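Local coordinates for protein alcohol dehydrogenase, zinc-containing (Streptococcus pneumoniae serotype 2, PDB 5YLN) that probably interconverts alcohols with aldehydes or ketones as a zinc-dependent, NAD-linked dehydrogenase of the medium-chain type, at residues 34-39 with 126-131; 265-270 with 291-296; 327-332 with 347-352. All coordinates share one frame; numbering follows the deposited sequence.

Contact 1: 34-39 with 126-131; sequences VRIVKT and EYLRVP
Val34 and Leu128 face each other as an antiparallel hydrogen-bonded pair, held by two backbone bonds. Val34 N gives a bond to Leu128 O at 2.8 Å, and Leu128 N returns one to Val34 O at 2.7 Å. A third bond runs from Ile36 N to Glu126 O (2.8 Å), and the strand axes diverge from antiparallel, with 133° between their directions. Two CA-H...O contacts supplement these bonds, the shorter from Tyr127 CA to Val34 O at 3.2 Å.

The apolar contacts gather on the Val34 and Leu128 face. Val34 CG2 meets Val130 CG2 at 3.5 Å, and the end of Ile36, CD1, reaches Leu128 CB at 4.0 Å. Ile88 of strand 85-88 packs on Val34, Ile36 and Leu128, so beta-branched and leucine side chains suit this inner face.

On the other face Arg35 and Tyr127 form the non-hydrogen-bonded pair. Arg35 has CG anti to its N (chi1 168°), which carries its methylenes obliquely past CD2 and CE2 of the ring; CB lies 3.7 Å from Tyr127 CE2. The guanidinium turns 87° from the ring plane and makes a salt bridge with Glu71, while Lys23 provides the cation-pi partner of Tyr127. Chemically, the strand pair is two-sided: a buried apolar face, and a partly exposed one where aliphatic and aromatic carbon supports charged groups.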
ATOM      1  N   VAL A  34      -1.505  33.961  17.300  1.00 38.45           N
ATOM      2  CA  VAL A  34      -2.146  34.400  16.068  1.00 30.33           C
ATOM      3  C   VAL A  34      -3.574  34.829  16.373  1.00 35.54           C
ATOM      4  O   VAL A  34      -4.288  34.156  17.126  1.00 36.91           O
ATOM      5  CB  VAL A  34      -2.107  33.282  15.000  1.00 36.38           C
ATOM      6  CG1 VAL A  34      -2.822  33.711  13.736  1.00 36.70           C
ATOM      7  CG2 VAL A  34      -0.663  32.904  14.684  1.00 30.97           C
ATOM      8  N   ARG A  35      -3.981  35.959  15.801  1.00 38.55           N
ATOM      9  CA  ARG A  35      -5.375  36.390  15.840  1.00 41.67           C
ATOM     10  C   ARG A  35      -6.112  35.778  14.656  1.00 44.01           C
ATOM     11  O   ARG A  35      -5.772  36.063  13.499  1.00 35.46           O
ATOM     12  CB  ARG A  35      -5.484  37.913  15.801  1.00 39.43           C
ATOM     13  CG  ARG A  35      -6.914  38.384  15.550  1.00 40.46           C
ATOM     14  CD  ARG A  35      -7.126  39.867  15.884  1.00 44.03           C
ATOM     15  NE  ARG A  35      -6.198  40.754  15.182  1.00 46.10           N
ATOM     16  CZ  ARG A  35      -6.334  41.129  13.912  1.00 47.51           C
ATOM     17  NH1 ARG A  35      -7.349  40.674  13.184  1.00 44.68           N
ATOM     18  NH2 ARG A  35      -5.448  41.955  13.360  1.00 40.25           N
ATOM     19  N   ILE A  36      -7.111  34.934  14.936  1.00 41.74           N
ATOM     20  CA  ILE A  36      -7.840  34.279  13.855  1.00 35.37           C
ATOM     21  C   ILE A  36      -8.659  35.315  13.096  1.00 31.33           C
ATOM     22  O   ILE A  36      -9.389  36.117  13.694  1.00 42.79           O
ATOM     23  CB  ILE A  36      -8.739  33.149  14.386  1.00 39.44           C
ATOM     24  CG1 ILE A  36      -7.934  32.054  15.089  1.00 31.38           C
ATOM     25  CG2 ILE A  36      -9.545  32.543  13.256  1.00 32.64           C
ATOM     26  CD1 ILE A  36      -6.901  31.386  14.218  1.00 29.78           C
ATOM     27  N   VAL A  37      -8.523  35.314  11.773  1.00 35.30           N
ATOM     28  CA  VAL A  37      -9.352  36.129  10.884  1.00 31.57           C
ATOM     29  C   VAL A  37     -10.532  35.329  10.345  1.00 35.44           C
ATOM     30  O   VAL A  37     -11.668  35.792  10.399  1.00 38.48           O
ATOM     31  CB  VAL A  37      -8.496  36.712   9.734  1.00 38.62           C
ATOM     32  CG1 VAL A  37      -9.372  37.343   8.663  1.00 38.05           C
ATOM     33  CG2 VAL A  37      -7.493  37.729  10.274  1.00 33.39           C
ATOM     34  N   LYS A  38     -10.277  34.119   9.830  1.00 32.99           N
ATOM     35  CA  LYS A  38     -11.318  33.273   9.265  1.00 32.11           C
ATOM     36  C   LYS A  38     -10.996  31.812   9.537  1.00 31.97           C
ATOM     37  O   LYS A  38      -9.835  31.417   9.577  1.00 32.12           O
ATOM     38  CB  LYS A  38     -11.478  33.487   7.757  1.00 36.19           C
ATOM     39  CG  LYS A  38     -12.329  34.681   7.386  1.00 35.66           C
ATOM     40  CD  LYS A  38     -12.196  35.007   5.903  1.00 37.65           C
ATOM     41  CE  LYS A  38     -12.861  36.355   5.614  1.00 40.43           C
ATOM     42  NZ  LYS A  38     -13.005  36.613   4.170  1.00 37.07           N
ATOM     43  N   THR A  39     -12.038  31.015   9.737  1.00 31.67           N
ATOM     44  CA  THR A  39     -11.863  29.605  10.047  1.00 29.58           C
ATOM     45  C   THR A  39     -12.992  28.833   9.369  1.00 33.34           C
ATOM     46  O   THR A  39     -13.808  29.404   8.634  1.00 34.46           O
ATOM     47  CB  THR A  39     -11.823  29.381  11.570  1.00 37.92           C
ATOM     48  OG1 THR A  39     -11.387  28.053  11.853  1.00 37.53           O
ATOM     49  CG2 THR A  39     -13.222  29.614  12.232  1.00 30.58           C
ATOM     50  N   GLU A 126     -10.879  33.426  19.066  1.00 33.05           N
ATOM     51  CA  GLU A 126     -10.350  34.707  18.604  1.00 33.12           C
ATOM     52  C   GLU A 126      -8.843  34.658  18.379  1.00 39.24           C
ATOM     53  O   GLU A 126      -8.338  35.239  17.411  1.00 32.32           O
ATOM     54  CB  GLU A 126     -10.662  35.815  19.605  1.00 33.94           C
ATOM     55  CG  GLU A 126     -12.119  36.217  19.701  1.00 34.72           C
ATOM     56  CD  GLU A 126     -12.339  37.302  20.767  1.00 35.39           C
ATOM     57  OE1 GLU A 126     -11.787  38.408  20.598  1.00 43.45           O
ATOM     58  OE2 GLU A 126     -13.030  37.032  21.779  1.00 38.49           O
ATOM     59  N   TYR A 127      -8.111  34.026  19.297  1.00 33.35           N
ATOM     60  CA  TYR A 127      -6.660  33.945  19.240  1.00 32.21           C
ATOM     61  C   TYR A 127      -6.242  32.494  19.398  1.00 31.75           C
ATOM     62  O   TYR A 127      -6.953  31.681  20.000  1.00 44.41           O
ATOM     63  CB  TYR A 127      -5.980  34.811  20.322  1.00 32.77           C
ATOM     64  CG  TYR A 127      -6.320  36.289  20.243  1.00 37.10           C
ATOM     65  CD1 TYR A 127      -7.430  36.817  20.916  1.00 37.88           C
ATOM     66  CD2 TYR A 127      -5.540  37.157  19.497  1.00 40.41           C
ATOM     67  CE1 TYR A 127      -7.734  38.176  20.835  1.00 40.77           C
ATOM     68  CE2 TYR A 127      -5.839  38.522  19.412  1.00 35.62           C
ATOM     69  CZ  TYR A 127      -6.929  39.020  20.072  1.00 43.13           C
ATOM     70  OH  TYR A 127      -7.188  40.366  19.950  1.00 50.58           O
ATOM     71  N   LEU A 128      -5.061  32.187  18.872  1.00 32.16           N
ATOM     72  CA  LEU A 128      -4.543  30.830  18.818  1.00 30.73           C
ATOM     73  C   LEU A 128      -3.070  30.838  19.202  1.00 42.51           C
ATOM     74  O   LEU A 128      -2.288  31.603  18.636  1.00 30.46           O
ATOM     75  CB  LEU A 128      -4.730  30.252  17.411  1.00 30.09           C
ATOM     76  CG  LEU A 128      -4.010  28.943  17.075  1.00 34.44           C
ATOM     77  CD1 LEU A 128      -4.683  27.781  17.802  1.00 32.63           C
ATOM     78  CD2 LEU A 128      -4.001  28.725  15.568  1.00 28.94           C
ATOM     79  N   ARG A 129      -2.686  29.985  20.146  1.00 38.97           N
ATOM     80  CA  ARG A 129      -1.275  29.704  20.346  1.00 38.20           C
ATOM     81  C   ARG A 129      -0.824  28.713  19.281  1.00 38.63           C
ATOM     82  O   ARG A 129      -1.423  27.640  19.124  1.00 31.17           O
ATOM     83  CB  ARG A 129      -1.000  29.146  21.741  1.00 32.37           C
ATOM     84  CG  ARG A 129       0.358  28.462  21.796  1.00 38.49           C
ATOM     85  CD  ARG A 129       0.747  27.983  23.171  1.00 40.35           C
ATOM     86  NE  ARG A 129       2.073  27.369  23.091  1.00 38.95           N
ATOM     87  CZ  ARG A 129       2.293  26.058  23.083  1.00 42.11           C
ATOM     88  NH1 ARG A 129       1.270  25.208  23.180  1.00 30.42           N
ATOM     89  NH2 ARG A 129       3.535  25.595  22.970  1.00 36.67           N
ATOM     90  N   VAL A 130       0.218  29.070  18.542  1.00 29.41           N
ATOM     91  CA  VAL A 130       0.737  28.230  17.469  1.00 32.77           C
ATOM     92  C   VAL A 130       2.120  27.726  17.878  1.00 31.09           C
ATOM     93  O   VAL A 130       3.083  28.503  17.871  1.00 37.92           O
ATOM     94  CB  VAL A 130       0.805  29.002  16.152  1.00 36.21           C
ATOM     95  CG1 VAL A 130       1.362  28.115  15.054  1.00 29.05           C
ATOM     96  CG2 VAL A 130      -0.555  29.545  15.816  1.00 33.65           C
ATOM     97  N   PRO A 131       2.279  26.444  18.222  1.00 37.47           N
ATOM     98  CA  PRO A 131       3.631  25.909  18.458  1.00 34.64           C
ATOM     99  C   PRO A 131       4.419  25.844  17.157  1.00 34.07           C
ATOM    100  O   PRO A 131       3.844  25.715  16.077  1.00 34.89           O
ATOM    101  CB  PRO A 131       3.380  24.500  19.013  1.00 33.36           C
ATOM    102  CG  PRO A 131       1.872  24.394  19.230  1.00 36.79           C
ATOM    103  CD  PRO A 131       1.252  25.393  18.287  1.00 32.34           C
TER

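Contact 2: 265-270 with 291-296; sequences DGTVAN and NVTTGL
Asn291 bonds through its N to Gly266 O and through its O to Val268 N (2.9 Å), the staggered pattern of parallel strands. Val268 O and Asn270 N continue it to Thr293, whose N donates to Val268 O at 2.8 Å and whose O accepts from Asn270 N. The 19° between the strand directions fits a gently twisted sheet. A water adds a link beyond the backbone: it accepts from Thr293 OG1 (2.7 Å) and donates to Asn270 O (2.9 Å).

Thr293 OG1 lies between its own N and carbonyl carbon (chi1 63°), a placement that brings it over Ala269, 3.6 Å from the methyl CB; a small residue there makes room for the hydroxyl. Thr267 turns its CG2 to the CG2 of Thr293 at 4.0 Å, the two side chains crossing at about a right angle, while its OG1 lies 3.2 Å from Asn291 ND2. On the reverse face Val268 and Val292 bring slim, beta-branched side chains together in a looser contact.

Those valines lie under helix 252-261, Val268 against Cys258 and Val292 against Phe255. Strand 266-270 bonds on its other edge to strand 242-247, whereas strand 291-293 is outermost in its own chain. In the dimer it pairs antiparallel with a strand of the second subunit, continuing the Rossmann-type sheet across the interface, where Thr294 OG1 bonds to Leu285 O of that subunit.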
ATOM      1  N   ASP A 265      -2.640  -3.592 -10.459  1.00 29.78           N
ATOM      2  CA  ASP A 265      -1.596  -2.600 -10.239  1.00 32.30           C
ATOM      3  C   ASP A 265      -2.150  -1.350  -9.563  1.00 34.87           C
ATOM      4  O   ASP A 265      -1.384  -0.379  -9.352  1.00 30.92           O
ATOM      5  CB  ASP A 265      -0.862  -2.210 -11.541  1.00 30.60           C
ATOM      6  CG  ASP A 265       0.553  -1.724 -11.285  1.00 40.01           C
ATOM      7  OD1 ASP A 265       1.234  -2.364 -10.451  1.00 43.41           O
ATOM      8  OD2 ASP A 265       0.989  -0.723 -11.918  1.00 38.69           O
ATOM      9  N   GLY A 266      -3.440  -1.332  -9.208  1.00 30.24           N
ATOM     10  CA  GLY A 266      -4.081  -0.133  -8.714  1.00 32.58           C
ATOM     11  C   GLY A 266      -3.862   0.109  -7.230  1.00 39.68           C
ATOM     12  O   GLY A 266      -3.356  -0.749  -6.510  1.00 25.91           O
ATOM     13  N   THR A 267      -4.243   1.313  -6.783  1.00 29.69           N
ATOM     14  CA  THR A 267      -4.100   1.701  -5.386  1.00 25.55           C
ATOM     15  C   THR A 267      -5.452   2.135  -4.822  1.00 28.79           C
ATOM     16  O   THR A 267      -6.141   2.971  -5.411  1.00 33.80           O
ATOM     17  CB  THR A 267      -3.065   2.825  -5.226  1.00 26.48           C
ATOM     18  OG1 THR A 267      -1.766   2.345  -5.603  1.00 33.81           O
ATOM     19  CG2 THR A 267      -3.007   3.341  -3.798  1.00 24.88           C
ATOM     20  N   VAL A 268      -5.834   1.549  -3.696  1.00 34.21           N
ATOM     21  CA  VAL A 268      -6.909   2.079  -2.859  1.00 30.28           C
ATOM     22  C   VAL A 268      -6.256   3.042  -1.875  1.00 29.32           C
ATOM     23  O   VAL A 268      -5.470   2.623  -1.020  1.00 31.58           O
ATOM     24  CB  VAL A 268      -7.660   0.961  -2.125  1.00 26.78           C
ATOM     25  CG1 VAL A 268      -8.778   1.541  -1.224  1.00 27.06           C
ATOM     26  CG2 VAL A 268      -8.234  -0.060  -3.113  1.00 27.19           C
ATOM     27  N   ALA A 269      -6.539   4.337  -2.022  1.00 28.20           N
ATOM     28  CA  ALA A 269      -5.997   5.371  -1.141  1.00 28.05           C
ATOM     29  C   ALA A 269      -7.083   5.755  -0.149  1.00 32.67           C
ATOM     30  O   ALA A 269      -8.039   6.448  -0.510  1.00 32.40           O
ATOM     31  CB  ALA A 269      -5.523   6.600  -1.924  1.00 25.46           C
ATOM     32  N   ASN A 270      -6.928   5.312   1.097  1.00 34.90           N
ATOM     33  CA  ASN A 270      -7.840   5.684   2.166  1.00 38.69           C
ATOM     34  C   ASN A 270      -7.509   7.088   2.665  1.00 33.64           C
ATOM     35  O   ASN A 270      -6.357   7.370   2.999  1.00 34.26           O
ATOM     36  CB  ASN A 270      -7.754   4.692   3.325  1.00 37.07           C
ATOM     37  CG  ASN A 270      -8.675   5.078   4.477  1.00 48.01           C
ATOM     38  OD1 ASN A 270      -9.855   4.733   4.479  1.00 55.43           O
ATOM     39  ND2 ASN A 270      -8.139   5.810   5.451  1.00 45.82           N
ATOM     40  N   ASN A 291      -2.441  -2.156  -4.001  1.00 26.05           N
ATOM     41  CA  ASN A 291      -1.884  -1.450  -2.871  1.00 29.78           C
ATOM     42  C   ASN A 291      -3.035  -0.818  -2.104  1.00 34.27           C
ATOM     43  O   ASN A 291      -4.078  -0.475  -2.674  1.00 32.41           O
ATOM     44  CB  ASN A 291      -0.879  -0.350  -3.322  1.00 26.42           C
ATOM     45  CG  ASN A 291       0.118  -0.850  -4.340  1.00 35.25           C
ATOM     46  OD1 ASN A 291       0.975  -1.670  -4.026  1.00 40.06           O
ATOM     47  ND2 ASN A 291       0.023  -0.340  -5.573  1.00 31.41           N
ATOM     48  N   VAL A 292      -2.846  -0.662  -0.807  1.00 39.11           N
ATOM     49  CA  VAL A 292      -3.781   0.073   0.023  1.00 35.45           C
ATOM     50  C   VAL A 292      -2.943   1.042   0.827  1.00 36.16           C
ATOM     51  O   VAL A 292      -1.997   0.626   1.503  1.00 39.97           O
ATOM     52  CB  VAL A 292      -4.596  -0.850   0.949  1.00 37.19           C
ATOM     53  CG1 VAL A 292      -5.574  -0.032   1.802  1.00 33.34           C
ATOM     54  CG2 VAL A 292      -5.327  -1.948   0.129  1.00 33.20           C
ATOM     55  N   THR A 293      -3.244   2.329   0.725  1.00 27.15           N
ATOM     56  CA  THR A 293      -2.487   3.310   1.482  1.00 28.99           C
ATOM     57  C   THR A 293      -3.392   4.015   2.473  1.00 33.91           C
ATOM     58  O   THR A 293      -4.583   4.204   2.234  1.00 30.51           O
ATOM     59  CB  THR A 293      -1.813   4.359   0.584  1.00 27.25           C
ATOM     60  OG1 THR A 293      -2.817   5.106  -0.115  1.00 34.40           O
ATOM     61  CG2 THR A 293      -0.839   3.692  -0.434  1.00 24.48           C
ATOM     62  N   THR A 294      -2.793   4.425   3.577  1.00 29.98           N
ATOM     63  CA  THR A 294      -3.442   5.267   4.555  1.00 28.39           C
ATOM     64  C   THR A 294      -2.536   6.451   4.839  1.00 35.10           C
ATOM     65  O   THR A 294      -1.352   6.485   4.468  1.00 39.17           O
ATOM     66  CB  THR A 294      -3.709   4.511   5.856  1.00 35.09           C
ATOM     67  OG1 THR A 294      -2.481   4.443   6.591  1.00 30.91           O
ATOM     68  CG2 THR A 294      -4.218   3.080   5.578  1.00 29.42           C
ATOM     69  N   GLY A 295      -3.089   7.402   5.555  1.00 30.21           N
ATOM     70  CA  GLY A 295      -2.273   8.470   6.070  1.00 34.73           C
ATOM     71  C   GLY A 295      -3.071   9.567   6.742  1.00 34.73           C
ATOM     72  O   GLY A 295      -4.266   9.756   6.493  1.00 31.20           O
ATOM     73  N   LEU A 296      -2.392  10.251   7.648  1.00 32.80           N
ATOM     74  CA  LEU A 296      -2.770  11.561   8.157  1.00 34.57           C
ATOM     75  C   LEU A 296      -1.999  12.607   7.353  1.00 34.79           C
ATOM     76  O   LEU A 296      -0.781  12.470   7.164  1.00 34.62           O
ATOM     77  CB  LEU A 296      -2.410  11.668   9.638  1.00 35.46           C
ATOM     78  CG  LEU A 296      -2.493  13.025  10.335  1.00 37.05           C
ATOM     79  CD1 LEU A 296      -3.886  13.549  10.203  1.00 33.58           C
ATOM     80  CD2 LEU A 296      -2.116  12.866  11.795  1.00 36.86           C
TER
HETATM   81  O   HOH W   1      -3.901   7.077   1.449  1.00 31.47           O

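Contact 3: 327-332 with 347-352; sequences SEIEKA and VIIEND
Ile349 CD1 projects from the strand into the hollow between two side chains of the opposing helix, Ile329 and Ala332. It touches Ile329 CD1 at 3.9 Å and, about a right angle away, Ala332 CB at 4.0 Å, as a methyl set in a corner. Ile329 and Ala332 stand three residues apart, so they emerge from neighbouring turns on one face of the helix, and the short alanine forms the floor of the notch between them. Alanine, with a single methyl, lets the isoleucine of the strand approach closely. Ile329 forms the higher wall: with CG1 anti to its N (chi1 -174°), its chain extends until CD1 turns in toward the strand, and the two isoleucines cross at about a right angle, touching through their terminal methyls. Val347 supplies a second, shallower bump two residues back, its CG2 4.3 Å from Ala332 CB. Val347 and Ile349, on the same side of the strand, both point toward the helix.

Beyond this apolar seam the contact turns polar. Ser327 OG donates to Asp352 OD2 at 2.8 Å, which accepts through its syn lone pair, and Ser327 N makes a weak bond to Asp352 OD1 at 3.3 Å. The carboxylate meets Ser327 with both oxygens, which probably restrains its rotation, the hydroxyl bond more than the weak one. A small hydroxyl and a short acid suit the meeting of the residue before the helix N-cap with the loop after the strand.

Around the contact, Phe324 of strand 322-325 packs on Ala332 and Val347, and that strand runs parallel to 347-350 and bonds to it along the backbone. Tyr8 of strand 4-12 packs on Ile329. Strand 33-39 flanks 347-350 on the other edge, and helix 329-337 packs on the side of the strand that carries Val347 and Ile349.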
ATOM      1  N   SER A 327     -19.298  34.760  16.271  1.00 35.39           N
ATOM      2  CA  SER A 327     -20.295  34.767  17.335  1.00 46.16           C
ATOM      3  C   SER A 327     -21.518  33.939  16.975  1.00 47.38           C
ATOM      4  O   SER A 327     -22.323  33.623  17.856  1.00 43.33           O
ATOM      5  CB  SER A 327     -20.724  36.194  17.647  1.00 36.89           C
ATOM      6  OG  SER A 327     -21.118  36.834  16.455  1.00 36.86           O
ATOM      7  N   GLU A 328     -21.682  33.588  15.701  1.00 48.54           N
ATOM      8  CA  GLU A 328     -22.766  32.714  15.283  1.00 49.86           C
ATOM      9  C   GLU A 328     -22.248  31.318  14.934  1.00 44.45           C
ATOM     10  O   GLU A 328     -22.839  30.622  14.108  1.00 41.44           O
ATOM     11  CB  GLU A 328     -23.523  33.329  14.104  1.00 55.33           C
ATOM     12  CG  GLU A 328     -24.109  34.734  14.368  1.00 65.73           C
ATOM     13  CD  GLU A 328     -25.343  34.738  15.298  1.00 79.34           C
ATOM     14  OE1 GLU A 328     -25.744  33.655  15.778  1.00 83.07           O
ATOM     15  OE2 GLU A 328     -25.918  35.829  15.548  1.00 77.32           O
ATOM     16  N   ILE A 329     -21.147  30.896  15.566  1.00 35.62           N
ATOM     17  CA  ILE A 329     -20.556  29.602  15.245  1.00 39.91           C
ATOM     18  C   ILE A 329     -21.525  28.450  15.520  1.00 41.30           C
ATOM     19  O   ILE A 329     -21.512  27.448  14.795  1.00 40.60           O
ATOM     20  CB  ILE A 329     -19.227  29.427  16.002  1.00 38.38           C
ATOM     21  CG1 ILE A 329     -18.547  28.143  15.559  1.00 33.24           C
ATOM     22  CG2 ILE A 329     -19.476  29.431  17.512  1.00 37.78           C
ATOM     23  CD1 ILE A 329     -17.032  28.204  15.545  1.00 35.65           C
ATOM     24  N   GLU A 330     -22.390  28.573  16.537  1.00 35.32           N
ATOM     25  CA  GLU A 330     -23.428  27.565  16.767  1.00 42.81           C
ATOM     26  C   GLU A 330     -24.282  27.344  15.524  1.00 42.21           C
ATOM     27  O   GLU A 330     -24.568  26.207  15.147  1.00 45.31           O
ATOM     28  CB  GLU A 330     -24.335  27.965  17.939  1.00 49.21           C
ATOM     29  CG  GLU A 330     -23.648  28.112  19.280  1.00 63.91           C
ATOM     30  CD  GLU A 330     -24.185  27.150  20.332  1.00 77.18           C
ATOM     31  OE1 GLU A 330     -25.192  26.459  20.063  1.00 81.86           O
ATOM     32  OE2 GLU A 330     -23.591  27.079  21.430  1.00 77.04           O
ATOM     33  N   LYS A 331     -24.724  28.428  14.887  1.00 37.98           N
ATOM     34  CA  LYS A 331     -25.473  28.283  13.641  1.00 40.32           C
ATOM     35  C   LYS A 331     -24.633  27.619  12.560  1.00 37.64           C
ATOM     36  O   LYS A 331     -25.159  26.853  11.746  1.00 38.68           O
ATOM     37  CB  LYS A 331     -25.954  29.640  13.135  1.00 41.75           C
ATOM     38  CG  LYS A 331     -27.118  30.253  13.881  1.00 38.95           C
ATOM     39  CD  LYS A 331     -27.249  31.698  13.444  1.00 47.87           C
ATOM     40  CE  LYS A 331     -28.326  32.442  14.218  1.00 53.76           C
ATOM     41  NZ  LYS A 331     -29.655  32.254  13.588  1.00 55.70           N
ATOM     42  N   ALA A 332     -23.334  27.936  12.510  1.00 36.18           N
ATOM     43  CA  ALA A 332     -22.467  27.359  11.483  1.00 38.18           C
ATOM     44  C   ALA A 332     -22.403  25.840  11.613  1.00 38.23           C
ATOM     45  O   ALA A 332     -22.479  25.112  10.617  1.00 42.47           O
ATOM     46  CB  ALA A 332     -21.060  27.967  11.565  1.00 33.47           C
ATOM     47  N   VAL A 347     -18.137  25.590   5.226  1.00 38.18           N
ATOM     48  CA  VAL A 347     -18.551  26.909   5.679  1.00 41.91           C
ATOM     49  C   VAL A 347     -17.306  27.718   5.998  1.00 40.48           C
ATOM     50  O   VAL A 347     -16.244  27.176   6.313  1.00 40.67           O
ATOM     51  CB  VAL A 347     -19.498  26.853   6.907  1.00 42.52           C
ATOM     52  CG1 VAL A 347     -20.547  25.767   6.734  1.00 31.57           C
ATOM     53  CG2 VAL A 347     -18.718  26.671   8.210  1.00 36.41           C
ATOM     54  N   ILE A 348     -17.436  29.038   5.915  1.00 33.07           N
ATOM     55  CA  ILE A 348     -16.375  29.929   6.361  1.00 43.91           C
ATOM     56  C   ILE A 348     -16.909  30.767   7.517  1.00 40.72           C
ATOM     57  O   ILE A 348     -18.051  31.243   7.489  1.00 31.67           O
ATOM     58  CB  ILE A 348     -15.819  30.802   5.212  1.00 48.65           C
ATOM     59  CG1 ILE A 348     -14.517  31.471   5.621  1.00 51.92           C
ATOM     60  CG2 ILE A 348     -16.766  31.863   4.840  1.00 51.21           C
ATOM     61  CD1 ILE A 348     -13.310  30.754   5.118  1.00 48.54           C
ATOM     62  N   ILE A 349     -16.092  30.901   8.557  1.00 36.41           N
ATOM     63  CA  ILE A 349     -16.460  31.594   9.782  1.00 34.63           C
ATOM     64  C   ILE A 349     -15.478  32.739   9.980  1.00 31.57           C
ATOM     65  O   ILE A 349     -14.270  32.504  10.073  1.00 34.86           O
ATOM     66  CB  ILE A 349     -16.451  30.646  10.990  1.00 37.67           C
ATOM     67  CG1 ILE A 349     -17.416  29.474  10.759  1.00 36.87           C
ATOM     68  CG2 ILE A 349     -16.847  31.411  12.249  1.00 43.85           C
ATOM     69  CD1 ILE A 349     -17.100  28.259  11.600  1.00 39.63           C
ATOM     70  N   GLU A 350     -15.994  33.967  10.063  1.00 32.12           N
ATOM     71  CA  GLU A 350     -15.175  35.173  10.120  1.00 39.64           C
ATOM     72  C   GLU A 350     -15.211  35.778  11.517  1.00 33.14           C
ATOM     73  O   GLU A 350     -16.284  35.921  12.105  1.00 34.14           O
ATOM     74  CB  GLU A 350     -15.648  36.211   9.101  1.00 45.09           C
ATOM     75  CG  GLU A 350     -14.656  37.339   8.925  1.00 51.43           C
ATOM     76  CD  GLU A 350     -15.107  38.356   7.905  1.00 63.41           C
ATOM     77  OE1 GLU A 350     -16.236  38.229   7.382  1.00 69.08           O
ATOM     78  OE2 GLU A 350     -14.324  39.284   7.629  1.00 68.60           O
ATOM     79  N   ASN A 351     -14.041  36.160  12.022  1.00 35.03           N
ATOM     80  CA  ASN A 351     -13.900  36.705  13.373  1.00 37.11           C
ATOM     81  C   ASN A 351     -14.448  38.133  13.392  1.00 43.87           C
ATOM     82  O   ASN A 351     -13.752  39.094  13.049  1.00 39.64           O
ATOM     83  CB  ASN A 351     -12.444  36.661  13.826  1.00 35.74           C
ATOM     84  CG  ASN A 351     -12.248  37.175  15.252  1.00 33.31           C
ATOM     85  OD1 ASN A 351     -13.182  37.707  15.877  1.00 33.99           O
ATOM     86  ND2 ASN A 351     -11.042  37.028  15.766  1.00 33.07           N
ATOM     87  N   ASP A 352     -15.699  38.272  13.816  1.00 37.68           N
ATOM     88  CA  ASP A 352     -16.357  39.561  13.948  1.00 35.14           C
ATOM     89  C   ASP A 352     -16.198  40.150  15.342  1.00 48.04           C
ATOM     90  O   ASP A 352     -16.826  41.165  15.641  1.00 36.47           O
ATOM     91  CB  ASP A 352     -17.853  39.435  13.618  1.00 41.75           C
ATOM     92  CG  ASP A 352     -18.593  38.495  14.583  1.00 41.13           C
ATOM     93  OD1 ASP A 352     -17.956  37.522  15.051  1.00 42.08           O
ATOM     94  OD2 ASP A 352     -19.802  38.718  14.868  1.00 45.52           O
TER

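Along the chain the contacts follow one another in series, contact 1 first and contact 3 last. Contacts 1 and 3 nevertheless touch, their centres about 14 Å apart, because strands 33-39 and 347-350 are neighbours in one mixed sheet: Thr39 N lies 2.7 Å from Ile349 O, and Asn351 ND2 reaches Ile36 O. The chain's end thus returns to the domain its beginning built. Contact 2 sits across the chain's centre, about 33 and 35 Å from the other two between centres, in the parallel sheet of the Rossmann-type domain. The three therefore sample both halves of a medium-chain dehydrogenase, the zinc-bearing GroES-like domain and the probable nucleotide-binding domain that also builds the dimer.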